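Local atomic coordinates of cyanophycinase-like exopeptidase (actinobacterium SCGC AAA027-L06, PDB entry 6NQC), a protein that probably cleaves peptides as a serine exopeptidase of the S51 family, to which cyanophycinase also belongs. Residues 26-31 against 217-223; 34-39 against 83-87. All coordinates share one frame; numbering follows the deposited sequence.

Interaction 1 (26-31 against 217-223); sequences LGLVGS and IDEVTAL
Leu28 and Leu223 face each other as an antiparallel hydrogen-bonded pair, Leu28 N giving to Leu223 O at 2.8 Å and Leu223 N returning a bond to Leu28 O. One step on, Val29 and Ala222 form the non-hydrogen-bonded pair. One more backbone bond follows past the end of strand 26-29, Gly30 N to Thr221 O at 2.8 Å and nearly straight (176°). Ala222 CA adds a CA-H...O contact to Leu28 O. Strand 26-29 stands where the central mixed sheet changes direction, parallel to 149-153 on one side and antiparallel to 221-225 on the other. Beyond the strand a single side chain takes over: Ser31 OG, set between backbone N and carbonyl carbon (chi1 80°), accepts the backbone N-H of Val220 at 2.9 Å (145°), inside the type II turn from Asp218 to Thr221, and lies against Glu219 CB. Glu219 hydrogen-bonds through OE2 to His189, consistent with the acid of a Ser154-His189-Glu219 triad. Apolar contacts lie on both faces of the sheet. Ile217 CD1 reaches Leu28 CB at 3.7 Å, while Ile217 CG2 packs against Gly30 CA. On the other face Val29 CG2 packs on Ala222 CB at 3.8 Å, with Phe41 of helix 39-51 touching both residues.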
ATOM      1  N   LEU A  26      -3.668  -5.129  -6.670  1.00 18.47           N
ATOM      2  CA  LEU A  26      -3.184  -4.834  -5.326  1.00 13.54           C
ATOM      3  C   LEU A  26      -1.661  -4.813  -5.357  1.00 14.66           C
ATOM      4  O   LEU A  26      -1.029  -5.841  -5.645  1.00 17.36           O
ATOM      5  CB  LEU A  26      -3.686  -5.876  -4.329  1.00 21.30           C
ATOM      6  CG  LEU A  26      -3.481  -5.536  -2.845  1.00 23.62           C
ATOM      7  CD1 LEU A  26      -4.095  -4.230  -2.491  1.00 24.45           C
ATOM      8  CD2 LEU A  26      -4.133  -6.660  -2.049  1.00 29.37           C
ATOM      9  N   GLY A  27      -1.079  -3.668  -5.016  1.00 15.10           N
ATOM     10  CA  GLY A  27       0.360  -3.479  -5.017  1.00 13.83           C
ATOM     11  C   GLY A  27       0.923  -3.292  -3.611  1.00 16.13           C
ATOM     12  O   GLY A  27       0.458  -2.452  -2.843  1.00 15.32           O
ATOM     13  N   LEU A  28       1.955  -4.065  -3.315  1.00 16.02           N
ATOM     14  CA  LEU A  28       2.738  -3.940  -2.079  1.00 18.81           C
ATOM     15  C   LEU A  28       4.138  -3.463  -2.428  1.00 11.99           C
ATOM     16  O   LEU A  28       4.885  -4.166  -3.126  1.00 16.38           O
ATOM     17  CB  LEU A  28       2.792  -5.289  -1.352  1.00 15.53           C
ATOM     18  CG  LEU A  28       1.471  -6.052  -1.265  1.00 17.69           C
ATOM     19  CD1 LEU A  28       1.661  -7.435  -0.703  1.00 21.59           C
ATOM     20  CD2 LEU A  28       0.498  -5.246  -0.433  1.00 19.78           C
ATOM     21  N   VAL A  29       4.507  -2.259  -1.967  1.00 13.70           N
ATOM     22  CA  VAL A  29       5.749  -1.613  -2.381  1.00 16.33           C
ATOM     23  C   VAL A  29       6.667  -1.454  -1.179  1.00 17.90           C
ATOM     24  O   VAL A  29       6.249  -0.966  -0.130  1.00 14.00           O
ATOM     25  CB  VAL A  29       5.463  -0.262  -3.040  1.00 17.39           C
ATOM     26  CG1 VAL A  29       6.718   0.399  -3.557  1.00 16.21           C
ATOM     27  CG2 VAL A  29       4.478  -0.476  -4.251  1.00 16.67           C
ATOM     28  N   GLY A  30       7.928  -1.833  -1.348  1.00 17.94           N
ATOM     29  CA  GLY A  30       8.878  -1.773  -0.239  1.00 17.81           C
ATOM     30  C   GLY A  30       9.443  -0.392   0.054  1.00 18.57           C
ATOM     31  O   GLY A  30       9.778  -0.082   1.210  1.00 16.62           O
ATOM     32  N   SER A  31       9.541   0.453  -0.959  1.00 16.87           N
ATOM     33  CA  SER A  31       9.962   1.858  -0.859  1.00 14.87           C
ATOM     34  C   SER A  31       9.845   2.433  -2.272  1.00 20.08           C
ATOM     35  O   SER A  31       9.699   1.688  -3.244  1.00 22.73           O
ATOM     36  CB  SER A  31      11.394   2.063  -0.330  1.00 23.98           C
ATOM     37  OG  SER A  31      12.372   1.862  -1.344  1.00 20.13           O
ATOM     38  N   ILE A 217       9.954  -7.118   1.474  1.00 15.32           N
ATOM     39  CA  ILE A 217      10.074  -6.459   0.173  1.00 14.51           C
ATOM     40  C   ILE A 217      11.196  -5.440   0.295  1.00 15.79           C
ATOM     41  O   ILE A 217      11.130  -4.534   1.136  1.00 15.47           O
ATOM     42  CB  ILE A 217       8.757  -5.801  -0.258  1.00 16.40           C
ATOM     43  CG1 ILE A 217       7.648  -6.878  -0.317  1.00 18.03           C
ATOM     44  CG2 ILE A 217       8.913  -5.137  -1.636  1.00 14.24           C
ATOM     45  CD1 ILE A 217       6.258  -6.299  -0.680  1.00 16.29           C
ATOM     46  N   ASP A 218      12.236  -5.615  -0.523  1.00 16.00           N
ATOM     47  CA  ASP A 218      13.353  -4.689  -0.559  1.00 21.88           C
ATOM     48  C   ASP A 218      12.927  -3.297  -1.044  1.00 19.89           C
ATOM     49  O   ASP A 218      11.868  -3.105  -1.663  1.00 15.92           O
ATOM     50  CB  ASP A 218      14.459  -5.170  -1.514  1.00 17.60           C
ATOM     51  CG  ASP A 218      15.264  -6.328  -0.961  1.00 24.85           C
ATOM     52  OD1 ASP A 218      15.164  -6.576   0.244  1.00 22.75           O
ATOM     53  OD2 ASP A 218      15.973  -6.991  -1.734  1.00 24.48           O
ATOM     54  N   GLU A 219      13.809  -2.323  -0.807  1.00 20.29           N
ATOM     55  CA  GLU A 219      13.612  -0.994  -1.364  1.00 23.24           C
ATOM     56  C   GLU A 219      13.483  -1.048  -2.888  1.00 18.70           C
ATOM     57  O   GLU A 219      14.043  -1.927  -3.570  1.00 18.86           O
ATOM     58  CB  GLU A 219      14.762  -0.087  -0.934  1.00 27.02           C
ATOM     59  CG  GLU A 219      14.737   0.141   0.579  1.00 19.03           C
ATOM     60  CD  GLU A 219      15.550   1.310   1.052  1.00 34.45           C
ATOM     61  OE1 GLU A 219      16.606   1.581   0.455  1.00 29.73           O
ATOM     62  OE2 GLU A 219      15.121   1.930   2.027  1.00 32.16           O
ATOM     63  N   VAL A 220      12.636  -0.156  -3.390  1.00 16.55           N
ATOM     64  CA  VAL A 220      12.352   0.023  -4.809  1.00 20.55           C
ATOM     65  C   VAL A 220      11.978  -1.292  -5.463  1.00 23.09           C
ATOM     66  O   VAL A 220      12.321  -1.554  -6.613  1.00 17.71           O
ATOM     67  CB  VAL A 220      13.577   0.674  -5.496  1.00 22.69           C
ATOM     68  CG1 VAL A 220      13.186   1.200  -6.873  1.00 22.48           C
ATOM     69  CG2 VAL A 220      14.130   1.769  -4.632  1.00 25.72           C
ATOM     70  N   THR A 221      11.233  -2.115  -4.731  1.00 17.56           N
ATOM     71  CA  THR A 221      10.717  -3.389  -5.212  1.00 18.46           C
ATOM     72  C   THR A 221       9.259  -3.462  -4.786  1.00 15.90           C
ATOM     73  O   THR A 221       8.852  -2.838  -3.787  1.00 15.72           O
ATOM     74  CB  THR A 221      11.495  -4.561  -4.640  1.00 20.45           C
ATOM     75  OG1 THR A 221      12.902  -4.337  -4.856  1.00 22.93           O
ATOM     76  CG2 THR A 221      11.119  -5.872  -5.279  1.00 23.81           C
ATOM     77  N   ALA A 222       8.469  -4.206  -5.572  1.00 18.98           N
ATOM     78  CA  ALA A 222       7.051  -4.359  -5.302  1.00 21.43           C
ATOM     79  C   ALA A 222       6.621  -5.782  -5.636  1.00 17.12           C
ATOM     80  O   ALA A 222       7.287  -6.519  -6.375  1.00 16.30           O
ATOM     81  CB  ALA A 222       6.195  -3.331  -6.086  1.00 21.99           C
ATOM     82  N   LEU A 223       5.501  -6.149  -5.052  1.00 18.50           N
ATOM     83  CA  LEU A 223       4.781  -7.375  -5.356  1.00 18.11           C
ATOM     84  C   LEU A 223       3.356  -6.970  -5.713  1.00 18.75           C
ATOM     85  O   LEU A 223       2.739  -6.177  -4.993  1.00 17.65           O
ATOM     86  CB  LEU A 223       4.808  -8.320  -4.164  1.00 20.31           C
ATOM     87  CG  LEU A 223       4.387  -9.772  -4.388  1.00 20.56           C
ATOM     88  CD1 LEU A 223       5.455 -10.484  -5.226  1.00 17.58           C
ATOM     89  CD2 LEU A 223       4.199 -10.452  -3.039  1.00 18.54           C
TER

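Interaction 2 (34-39 against 83-87)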
ATOM      1  N   TYR A  34       6.208   7.037  -6.101  1.00 28.20           N
ATOM      2  CA  TYR A  34       6.198   8.241  -6.927  1.00 23.49           C
ATOM      3  C   TYR A  34       7.541   8.522  -7.575  1.00 27.97           C
ATOM      4  O   TYR A  34       7.759   9.636  -8.086  1.00 25.57           O
ATOM      5  CB  TYR A  34       5.730   9.469  -6.135  1.00 23.19           C
ATOM      6  CG  TYR A  34       4.451   9.272  -5.350  1.00 19.81           C
ATOM      7  CD1 TYR A  34       3.504   8.352  -5.775  1.00 19.73           C
ATOM      8  CD2 TYR A  34       4.209   9.973  -4.180  1.00 19.71           C
ATOM      9  CE1 TYR A  34       2.337   8.139  -5.068  1.00 24.56           C
ATOM     10  CE2 TYR A  34       3.008   9.768  -3.447  1.00 17.03           C
ATOM     11  CZ  TYR A  34       2.078   8.846  -3.921  1.00 16.67           C
ATOM     12  OH  TYR A  34       0.896   8.594  -3.251  1.00 19.28           O
ATOM     13  N   LEU A  35       8.454   7.577  -7.609  1.00 20.54           N
ATOM     14  CA  LEU A  35       9.754   7.887  -8.209  1.00 26.75           C
ATOM     15  C   LEU A  35       9.914   7.261  -9.594  1.00 26.91           C
ATOM     16  O   LEU A  35       9.200   6.307  -9.951  1.00 18.74           O
ATOM     17  CB  LEU A  35      10.917   7.459  -7.314  1.00 24.97           C
ATOM     18  CG  LEU A  35      11.037   8.277  -6.018  1.00 36.38           C
ATOM     19  CD1 LEU A  35      12.361   7.947  -5.333  1.00 31.25           C
ATOM     20  CD2 LEU A  35      10.880   9.789  -6.215  1.00 41.40           C
ATOM     21  N   PRO A  36      10.820   7.795 -10.425  1.00 29.92           N
ATOM     22  CA  PRO A  36      10.938   7.286 -11.806  1.00 19.70           C
ATOM     23  C   PRO A  36      11.118   5.787 -11.908  1.00 23.99           C
ATOM     24  O   PRO A  36      10.532   5.152 -12.809  1.00 30.05           O
ATOM     25  CB  PRO A  36      12.175   8.033 -12.343  1.00 27.97           C
ATOM     26  CG  PRO A  36      12.197   9.301 -11.586  1.00 32.75           C
ATOM     27  CD  PRO A  36      11.697   8.956 -10.181  1.00 35.01           C
ATOM     28  N   ALA A  37      11.855   5.194 -10.966  1.00 23.23           N
ATOM     29  CA  ALA A  37      12.164   3.771 -11.035  1.00 25.19           C
ATOM     30  C   ALA A  37      10.920   2.888 -10.926  1.00 30.13           C
ATOM     31  O   ALA A  37      10.932   1.752 -11.422  1.00 26.86           O
ATOM     32  CB  ALA A  37      13.161   3.405  -9.922  1.00 30.53           C
ATOM     33  N   LEU A  38       9.860   3.375 -10.279  1.00 23.37           N
ATOM     34  CA  LEU A  38       8.593   2.658 -10.178  1.00 27.15           C
ATOM     35  C   LEU A  38       7.494   3.329 -10.989  1.00 22.46           C
ATOM     36  O   LEU A  38       6.307   3.033 -10.818  1.00 19.44           O
ATOM     37  CB  LEU A  38       8.171   2.522  -8.714  1.00 27.15           C
ATOM     38  CG  LEU A  38       9.030   1.572  -7.884  1.00 25.10           C
ATOM     39  CD1 LEU A  38       8.462   1.480  -6.469  1.00 24.03           C
ATOM     40  CD2 LEU A  38       9.094   0.215  -8.533  1.00 24.68           C
ATOM     41  N   ALA A  39       7.878   4.203 -11.914  1.00 20.46           N
ATOM     42  CA  ALA A  39       6.912   4.919 -12.732  1.00 21.28           C
ATOM     43  C   ALA A  39       6.125   3.980 -13.623  1.00 25.25           C
ATOM     44  O   ALA A  39       4.907   4.136 -13.749  1.00 21.97           O
ATOM     45  CB  ALA A  39       7.626   5.999 -13.559  1.00 24.00           C
ATOM     46  N   GLN A  83       4.954  12.901 -10.395  1.00 28.52           N
ATOM     47  CA  GLN A  83       4.869  11.563 -10.966  1.00 21.98           C
ATOM     48  C   GLN A  83       3.653  11.458 -11.884  1.00 19.21           C
ATOM     49  O   GLN A  83       3.763  10.982 -13.020  1.00 22.55           O
ATOM     50  CB  GLN A  83       4.827  10.500  -9.875  1.00 24.85           C
ATOM     51  CG  GLN A  83       4.704   9.074 -10.403  1.00 22.48           C
ATOM     52  CD  GLN A  83       6.034   8.444 -10.687  1.00 21.64           C
ATOM     53  OE1 GLN A  83       6.934   9.090 -11.236  1.00 28.86           O
ATOM     54  NE2 GLN A  83       6.179   7.173 -10.331  1.00 26.44           N
ATOM     55  N   ALA A  84       2.491  11.900 -11.402  1.00 21.22           N
ATOM     56  CA  ALA A  84       1.272  11.808 -12.202  1.00 24.37           C
ATOM     57  C   ALA A  84       1.428  12.555 -13.521  1.00 23.80           C
ATOM     58  O   ALA A  84       0.977  12.087 -14.570  1.00 21.88           O
ATOM     59  CB  ALA A  84       0.096  12.363 -11.410  1.00 26.21           C
ATOM     60  N   ASP A  85       2.075  13.719 -13.487  1.00 21.26           N
ATOM     61  CA  ASP A  85       2.328  14.464 -14.721  1.00 25.99           C
ATOM     62  C   ASP A  85       3.222  13.682 -15.684  1.00 29.74           C
ATOM     63  O   ASP A  85       2.965  13.639 -16.891  1.00 26.96           O
ATOM     64  CB  ASP A  85       2.970  15.815 -14.389  1.00 26.51           C
ATOM     65  CG  ASP A  85       1.982  16.791 -13.734  1.00 28.09           C
ATOM     66  OD1 ASP A  85       0.753  16.534 -13.788  1.00 35.71           O
ATOM     67  OD2 ASP A  85       2.445  17.798 -13.157  1.00 35.36           O
ATOM     68  N   ARG A  86       4.280  13.057 -15.175  1.00 27.95           N
ATOM     69  CA  ARG A  86       5.132  12.254 -16.040  1.00 30.42           C
ATOM     70  C   ARG A  86       4.361  11.109 -16.678  1.00 28.79           C
ATOM     71  O   ARG A  86       4.651  10.722 -17.805  1.00 25.97           O
ATOM     72  CB  ARG A  86       6.329  11.694 -15.253  1.00 33.34           C
ATOM     73  CG  ARG A  86       7.314  12.754 -14.774  1.00 48.51           C
ATOM     74  CD  ARG A  86       8.641  12.144 -14.309  1.00 41.41           C
ATOM     75  NE  ARG A  86       8.498  11.443 -13.045  1.00 48.79           N
ATOM     76  CZ  ARG A  86       8.596  12.027 -11.856  1.00 35.83           C
ATOM     77  NH1 ARG A  86       8.857  13.321 -11.772  1.00 45.37           N
ATOM     78  NH2 ARG A  86       8.435  11.306 -10.756  1.00 39.47           N
ATOM     79  N   LEU A  87       3.404  10.514 -15.950  1.00 28.41           N
ATOM     80  CA  LEU A  87       2.709   9.357 -16.495  1.00 27.25           C
ATOM     81  C   LEU A  87       1.540   9.749 -17.401  1.00 28.02           C
ATOM     82  O   LEU A  87       1.080   8.918 -18.182  1.00 28.46           O
ATOM     83  CB  LEU A  87       2.181   8.459 -15.372  1.00 22.92           C
ATOM     84  CG  LEU A  87       3.245   8.024 -14.386  1.00 23.44           C
ATOM     85  CD1 LEU A  87       2.665   7.098 -13.305  1.00 30.93           C
ATOM     86  CD2 LEU A  87       4.350   7.306 -15.111  1.00 29.52           C
TER
HETATM   87  O   HOH W   1       7.990  12.455  -8.565  1.00 31.05           O
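Gln83 sends CG out anti to its own backbone N (chi1 179°) and then bends at chi2 (88°), which lays its amide against the backbone of Tyr34 and Leu35. Arg86, one helical turn on, folds back at chi3 (-72°) and brings its guanidinium beside Tyr34 O and Pro36, with Gln83 CA under one face of the group. The amide is used at both ends. Gln83 NE2 donates to Leu35 O at 3.2 Å, coming from well above the carbonyl plane and not along a lone pair. Leu38 N approaches that oxygen from the opposite face, so Leu35 O is held by two donors. Gln83 OE1 takes a 2.7 Å bond from Arg86 NH2, while the bond from Arg86 NE is long and weak. This intrahelical link restrains the amide's rotation and points NE2 toward the loop, where Ala39 CA sits 3.4 Å from Gln83 NE2; NE2 also binds Glu42 of helix 39-51.

Tyr34 O lies at the edge of the Arg86 guanidinium, but the angle is too poor for a direct hydrogen bond. A water donates to Tyr34 O at 2.9 Å; its link to Arg86 NH2 is unusually short at 2.5 Å and therefore doubtful in detail. The pyrrolidine ring of Pro36 passes the same group obliquely, with CG over the face opposite Gln83 CA. Farther along, the contact turns apolar: Leu87 CD2 rests on Ala39 CB at 3.9 Å.

Leu38 occupies the N-cap position of helix 39-51, and Pro36-Ala37 form a short 3-10 turn just before it. The arrangement is that of an alpha/beta fold with a central sheet, in which the loop leaving strand 26-29 and leading into a helix is pinned by side chains near the C-terminal end of another helix, 70-87.

The first segments of interactions 1 and 2 follow one another along the chain: strand 26-29 ends in the first, and the loop it runs into, on its way to helix 39-51, is held by the second. Their centres are 15 Å apart, yet they touch. Leu38 is the main bridge, its CD1 lying 3.6 Å from Val29 CG1 and 3.5 Å from Ser31 O; Ala37 CB also meets Val220 CG1 at 3.8 Å. Interaction 1 borders the probable catalytic site: Glu219 bonds His189, and the Val29 side chain lies near, without touching, the presumed nucleophile elbow at Ser154. Interaction 2 is more peripheral, about 16 Å from the chain centre against about 9 Å (centre to centre).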